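PDB 2XFD: carbohydrate binding module from Escherichia coli, which binds cellobiose at a calcium ion and probably recognises xylan and related plant polysaccharides as a non-catalytic carbohydrate-binding module. Local coordinates for residues A[28-33]-A[39-44]; A[49-54]-A[65-70]. All blocks are in the same frame, centred on the assembly; numbering follows the deposited sequence.

Contact 1 of 2, residues A[28-33]-A[39-44]; sequences QTWTLT and YTASTS
Tyr39 OH is joined to the backbone of Thr33 through a water. The hydroxyl oxygen of Tyr39 lies 2.7 Å from water 1, which sits at the edge of the phenol ring and in its plane. The same water accepts the N-H of Thr33, with 3.1 Å from Thr33 N to the water oxygen. The rest of the contact is mostly apolar. CB of Tyr39 sits over the centre of the Trp30 six-membered ring, 3.5 Å from its centroid and 7° off the normal, a CH-pi contact. Gln28 CG lies on the opposite face, toward the rim, so the indole is sandwiched. Thr40 O lies at the ring edge by Trp30 CZ2. Tyr39 CD1 follows over the indole face, 3.6 Å from Trp30 CG, but the two ring planes are turned 47° and the pair is oblique. With chi1 at -60°, CG of Tyr39 lies beside its own backbone N, and the phenol runs alongside Trp30 in the opposite sense. Leu32 CD2 meets Tyr39 CE2 at 3.5 Å. Ala41 CB touches Trp30 CH2 and Gln28 CB, both at 4.1 Å. Strands 25-31 and 37-42 belong to different sheets, and this is side-chain packing near the rim of a beta-sandwich.

Contact 2 of 2, residues A[49-54]-A[65-70]; sequences IRVAFT and DYIVVN. With CA (calcium ion), chain D.
This contact is face-to-face packing in the core of a beta-sandwich. Strand 48-53 lies in the four-stranded sheet and strand 62-69 in the sheet opposite. The axes of 49-53 and 65-69 approach to 9.7 Å, with 143° between their directions. Only aliphatic groups meet across the gap. Ile49, Val51, Ile67 and Val69 all point toward the other sheet, and all four are buried. Ile49 makes two of the three contacts, using a different branch for each. Its CD1 meets Val69 CG2 tip to tip at 3.7 Å. Its CG2 lies against Ile67 CD1 at 3.8 Å, the two side chains crossing at a slant. Ile67 also uses two branches. With chi1 at 73°, its CG1 lies between the backbone N and the carbonyl carbon, and the ethyl arm ends in CD1 at Ile49. Its CG2 turns to Val51 CG2, 3.9 Å away. Val51 and Ile67 lie side by side, pointing opposite ways. Ile5 and Val7 of strand 4-11 border the same core beside Ile49 and Ile67, and Leu20 of strand 17-22 also packs on Ile49. The segment 65-70 begins at a calcium site away from this packing. Gln75, Glu77 and Glu98 complete the protein ligands of this site, which is distinct from the calcium site at the sugar. Asp65 binds the ion twice, through its backbone O at 2.5 Å and its carboxylate OD1 at 2.3 Å, and water 2 adds a further ligand at 2.4 Å.

Both contacts join the same two sheets of the sandwich, but at different depths. The centre of contact 2 is about 4 Å from the centre of the chain, that of contact 1 about 10 Å. The touching residues of contact 2 are all buried, while contact 1 is a surface contact. The chemistry follows the place. Contact 1 uses aromatic rings and a water bridge, whereas contact 2 uses branched aliphatic groups alone between the sheets. Contact 1 nevertheless buries more surface, 316 against 151 Å². The centres are about 9 Å apart and the contacts do not touch. Strand 4-11 packs against both, through Val7 beside Trp30 and Ile67. Only contact 2 includes a calcium ligand.

Contact 1 of 2, residues A[28-33]-A[39-44]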
loop_
_atom_site.group_PDB
_atom_site.type_symbol
_atom_site.label_atom_id
_atom_site.label_comp_id
_atom_site.label_asym_id
_atom_site.label_seq_id
_atom_site.Cartn_x
_atom_site.Cartn_y
_atom_site.Cartn_z
ATOM N N GLN A 28 -6.733 0.703 -9.326
ATOM C CA GLN A 28 -5.659 0.340 -10.249
ATOM C C GLN A 28 -4.795 -0.686 -9.550
ATOM O O GLN A 28 -4.646 -0.649 -8.335
ATOM C CB GLN A 28 -4.840 1.548 -10.643
ATOM C CG GLN A 28 -3.774 1.340 -11.746
ATOM C CD GLN A 28 -4.347 0.798 -12.996
ATOM O OE1 GLN A 28 -4.722 1.534 -13.832
ATOM N NE2 GLN A 28 -4.467 -0.494 -13.085
ATOM N N THR A 29 -4.221 -1.602 -10.314
ATOM C CA THR A 29 -3.226 -2.538 -9.847
ATOM C C THR A 29 -1.916 -2.279 -10.597
ATOM O O THR A 29 -1.948 -1.909 -11.776
ATOM C CB THR A 29 -3.721 -3.950 -10.027
ATOM O OG1 THR A 29 -3.795 -4.342 -11.365
ATOM C CG2 THR A 29 -4.999 -4.156 -9.301
ATOM N N TRP A 30 -0.801 -2.522 -9.929
ATOM C CA TRP A 30 0.533 -2.370 -10.460
ATOM C C TRP A 30 1.407 -3.521 -10.044
ATOM O O TRP A 30 1.316 -4.004 -8.916
ATOM C CB TRP A 30 1.147 -1.059 -10.001
ATOM C CG TRP A 30 0.440 0.149 -10.464
ATOM C CD1 TRP A 30 0.466 0.682 -11.724
ATOM C CD2 TRP A 30 -0.309 1.085 -9.683
ATOM N NE1 TRP A 30 -0.244 1.826 -11.804
ATOM C CE2 TRP A 30 -0.711 2.110 -10.548
ATOM C CE3 TRP A 30 -0.640 1.170 -8.315
ATOM C CZ2 TRP A 30 -1.425 3.215 -10.104
ATOM C CZ3 TRP A 30 -1.371 2.252 -7.880
ATOM C CH2 TRP A 30 -1.708 3.291 -8.784
ATOM N N THR A 31 2.320 -3.894 -10.911
ATOM C CA THR A 31 3.462 -4.685 -10.516
ATOM C C THR A 31 4.606 -3.739 -10.150
ATOM O O THR A 31 4.835 -2.755 -10.842
ATOM C CB THR A 31 3.922 -5.612 -11.682
ATOM O OG1 THR A 31 2.842 -6.391 -12.138
ATOM C CG2 THR A 31 5.057 -6.534 -11.220
ATOM N N LEU A 32 5.271 -3.998 -9.035
ATOM C CA LEU A 32 6.335 -3.161 -8.523
ATOM C C LEU A 32 7.703 -3.580 -9.027
ATOM O O LEU A 32 7.899 -4.731 -9.422
ATOM C CB LEU A 32 6.302 -3.124 -7.013
ATOM C CG LEU A 32 4.992 -2.608 -6.379
ATOM C CD1 LEU A 32 5.084 -2.618 -4.906
ATOM C CD2 LEU A 32 4.624 -1.242 -6.873
ATOM N N THR A 33 8.638 -2.642 -8.988
ATOM C CA THR A 33 10.038 -2.977 -9.184
ATOM C C THR A 33 10.720 -3.016 -7.825
ATOM O O THR A 33 10.118 -2.699 -6.815
ATOM C CB THR A 33 10.670 -1.899 -10.100
ATOM O OG1 THR A 33 10.718 -0.676 -9.330
ATOM C CG2 THR A 33 9.978 -1.752 -11.418
ATOM N N TYR A 39 3.456 5.664 -8.743
ATOM C CA TYR A 39 2.367 5.067 -9.481
ATOM C C TYR A 39 1.146 5.934 -9.253
ATOM O O TYR A 39 0.752 6.135 -8.099
ATOM C CB TYR A 39 2.102 3.635 -8.954
ATOM C CG TYR A 39 3.303 2.715 -9.083
ATOM C CD1 TYR A 39 3.488 1.972 -10.207
ATOM C CD2 TYR A 39 4.291 2.680 -8.117
ATOM C CE1 TYR A 39 4.625 1.170 -10.382
ATOM C CE2 TYR A 39 5.403 1.901 -8.284
ATOM C CZ TYR A 39 5.580 1.125 -9.417
ATOM O OH TYR A 39 6.688 0.375 -9.624
ATOM N N THR A 40 0.530 6.453 -10.301
ATOM C CA THR A 40 -0.535 7.466 -10.148
ATOM C C THR A 40 -1.802 7.000 -10.785
ATOM O O THR A 40 -1.808 6.461 -11.892
ATOM C CB THR A 40 -0.081 8.819 -10.725
ATOM O OG1 THR A 40 1.048 9.260 -9.963
ATOM C CG2 THR A 40 -1.133 9.860 -10.633
ATOM N N ALA A 41 -2.921 7.246 -10.114
ATOM C CA ALA A 41 -4.243 7.002 -10.660
ATOM C C ALA A 41 -5.190 8.089 -10.221
ATOM O O ALA A 41 -4.982 8.785 -9.265
ATOM C CB ALA A 41 -4.778 5.647 -10.239
ATOM N N SER A 42 -6.285 8.175 -10.959
ATOM C CA SER A 42 -7.380 9.094 -10.744
ATOM C C SER A 42 -8.599 8.338 -10.280
ATOM O O SER A 42 -8.804 7.190 -10.697
ATOM C CB SER A 42 -7.812 9.779 -12.086
ATOM O OG SER A 42 -6.796 10.624 -12.616
ATOM N N THR A 43 -9.428 8.953 -9.463
ATOM C CA THR A 43 -10.698 8.349 -9.086
ATOM C C THR A 43 -11.674 9.471 -8.634
ATOM O O THR A 43 -11.283 10.436 -7.975
ATOM C CB THR A 43 -10.544 7.323 -7.947
ATOM O OG1 THR A 43 -11.788 6.696 -7.668
ATOM C CG2 THR A 43 -9.977 7.893 -6.675
ATOM N N SER A 44 -12.944 9.214 -8.927
ATOM C CA SER A 44 -14.091 9.977 -8.448
ATOM C C SER A 44 -14.570 9.481 -7.060
ATOM O O SER A 44 -15.385 10.097 -6.437
ATOM C CB SER A 44 -15.244 9.910 -9.454
ATOM O OG SER A 44 -15.763 8.635 -9.614
HETATM O O HOH W 1 8.435 0.105 -7.623
#

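Contact 2 of 2, residues A[49-54]-A[65-70]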
loop_
_atom_site.group_PDB
_atom_site.type_symbol
_atom_site.label_atom_id
_atom_site.label_comp_id
_atom_site.label_asym_id
_atom_site.label_seq_id
_atom_site.Cartn_x
_atom_site.Cartn_y
_atom_site.Cartn_z
ATOM N N ILE A 49 -9.060 4.873 1.568
ATOM C CA ILE A 49 -7.973 4.484 0.691
ATOM C C ILE A 49 -7.167 3.379 1.350
ATOM O O ILE A 49 -6.748 3.478 2.492
ATOM C CB ILE A 49 -7.014 5.670 0.394
ATOM C CG1 ILE A 49 -7.773 6.830 -0.269
ATOM C CG2 ILE A 49 -5.862 5.218 -0.428
ATOM C CD1 ILE A 49 -6.945 8.120 -0.218
ATOM N N ARG A 50 -6.915 2.295 0.593
ATOM C CA ARG A 50 -5.995 1.246 0.998
ATOM C C ARG A 50 -5.004 0.973 -0.107
ATOM O O ARG A 50 -5.313 1.067 -1.300
ATOM C CB ARG A 50 -6.772 -0.029 1.318
ATOM C CG ARG A 50 -7.724 0.101 2.480
ATOM C CD ARG A 50 -8.572 -1.122 2.660
ATOM N NE ARG A 50 -9.451 -0.887 3.784
ATOM C CZ ARG A 50 -10.423 -1.732 4.142
ATOM N NH1 ARG A 50 -11.251 -1.383 5.115
ATOM N NH2 ARG A 50 -10.543 -2.889 3.554
ATOM N N VAL A 51 -3.775 0.622 0.279
ATOM C CA VAL A 51 -2.800 0.034 -0.625
ATOM C C VAL A 51 -2.602 -1.387 -0.155
ATOM O O VAL A 51 -2.191 -1.633 0.975
ATOM C CB VAL A 51 -1.484 0.777 -0.651
ATOM C CG1 VAL A 51 -0.488 0.065 -1.514
ATOM C CG2 VAL A 51 -1.695 2.208 -1.107
ATOM N N ALA A 52 -2.986 -2.344 -1.022
ATOM C CA ALA A 52 -3.013 -3.759 -0.679
ATOM C C ALA A 52 -2.002 -4.527 -1.458
ATOM O O ALA A 52 -1.884 -4.403 -2.672
ATOM C CB ALA A 52 -4.378 -4.357 -0.978
ATOM N N PHE A 53 -1.282 -5.407 -0.783
ATOM C CA PHE A 53 -0.354 -6.393 -1.374
ATOM C C PHE A 53 -1.157 -7.687 -1.501
ATOM O O PHE A 53 -1.754 -8.124 -0.534
ATOM C CB PHE A 53 0.831 -6.574 -0.433
ATOM C CG PHE A 53 1.835 -7.654 -0.753
ATOM C CD1 PHE A 53 2.219 -8.006 -2.056
ATOM C CD2 PHE A 53 2.503 -8.242 0.288
ATOM C CE1 PHE A 53 3.203 -8.952 -2.287
ATOM C CE2 PHE A 53 3.502 -9.165 0.080
ATOM C CZ PHE A 53 3.876 -9.517 -1.205
ATOM N N THR A 54 -1.180 -8.281 -2.696
ATOM C CA THR A 54 -2.135 -9.350 -2.995
ATOM C C THR A 54 -1.489 -10.656 -3.433
ATOM O O THR A 54 -2.238 -11.624 -3.544
ATOM C CB THR A 54 -3.100 -8.879 -4.074
ATOM O OG1 THR A 54 -2.387 -8.633 -5.282
ATOM C CG2 THR A 54 -3.867 -7.636 -3.677
ATOM N N ASP A 65 6.380 3.701 0.770
ATOM C CA ASP A 65 6.900 4.900 1.409
ATOM C C ASP A 65 5.775 5.794 1.920
ATOM O O ASP A 65 5.718 6.174 3.115
ATOM C CB ASP A 65 7.859 5.675 0.485
ATOM C CG ASP A 65 8.685 6.720 1.168
ATOM O OD1 ASP A 65 8.468 7.010 2.332
ATOM O OD2 ASP A 65 9.588 7.278 0.490
ATOM N N TYR A 66 4.874 6.140 1.036
ATOM C CA TYR A 66 3.830 7.093 1.260
ATOM C C TYR A 66 2.858 7.019 0.089
ATOM O O TYR A 66 3.156 6.438 -0.954
ATOM C CB TYR A 66 4.348 8.547 1.478
ATOM C CG TYR A 66 5.178 9.082 0.324
ATOM C CD1 TYR A 66 4.623 9.498 -0.845
ATOM C CD2 TYR A 66 6.547 9.201 0.452
ATOM C CE1 TYR A 66 5.388 10.047 -1.869
ATOM C CE2 TYR A 66 7.316 9.717 -0.554
ATOM C CZ TYR A 66 6.728 10.131 -1.720
ATOM O OH TYR A 66 7.530 10.639 -2.746
ATOM N N ILE A 67 1.720 7.693 0.265
ATOM C CA ILE A 67 0.886 8.079 -0.847
ATOM C C ILE A 67 0.759 9.596 -0.827
ATOM O O ILE A 67 1.019 10.261 0.167
ATOM C CB ILE A 67 -0.514 7.382 -0.871
ATOM C CG1 ILE A 67 -1.441 7.937 0.190
ATOM C CG2 ILE A 67 -0.325 5.894 -0.769
ATOM C CD1 ILE A 67 -2.838 7.380 0.084
ATOM N N VAL A 68 0.286 10.165 -1.960
ATOM C CA VAL A 68 -0.031 11.555 -2.073
ATOM C C VAL A 68 -1.477 11.635 -2.586
ATOM O O VAL A 68 -1.794 11.026 -3.600
ATOM C CB VAL A 68 0.912 12.295 -3.058
ATOM C CG1 VAL A 68 0.649 13.798 -2.984
ATOM C CG2 VAL A 68 2.361 11.953 -2.781
ATOM N N VAL A 69 -2.325 12.332 -1.872
ATOM C CA VAL A 69 -3.742 12.453 -2.183
ATOM C C VAL A 69 -4.049 13.900 -2.471
ATOM O O VAL A 69 -4.015 14.725 -1.540
ATOM C CB VAL A 69 -4.623 11.911 -1.045
ATOM C CG1 VAL A 69 -6.086 11.980 -1.458
ATOM C CG2 VAL A 69 -4.225 10.525 -0.628
ATOM N N ASN A 70 -4.316 14.281 -3.710
ATOM C CA ASN A 70 -4.574 15.658 -4.057
ATOM C C ASN A 70 -3.523 16.581 -3.468
ATOM O O ASN A 70 -3.810 17.695 -2.966
ATOM C CB ASN A 70 -6.004 16.067 -3.656
ATOM C CG ASN A 70 -7.063 15.260 -4.355
ATOM O OD1 ASN A 70 -6.890 14.958 -5.551
ATOM N ND2 ASN A 70 -8.157 14.920 -3.647
HETATM CA CA CA D . 7.652 6.851 4.501
HETATM O O HOH W 2 9.665 8.098 4.697
#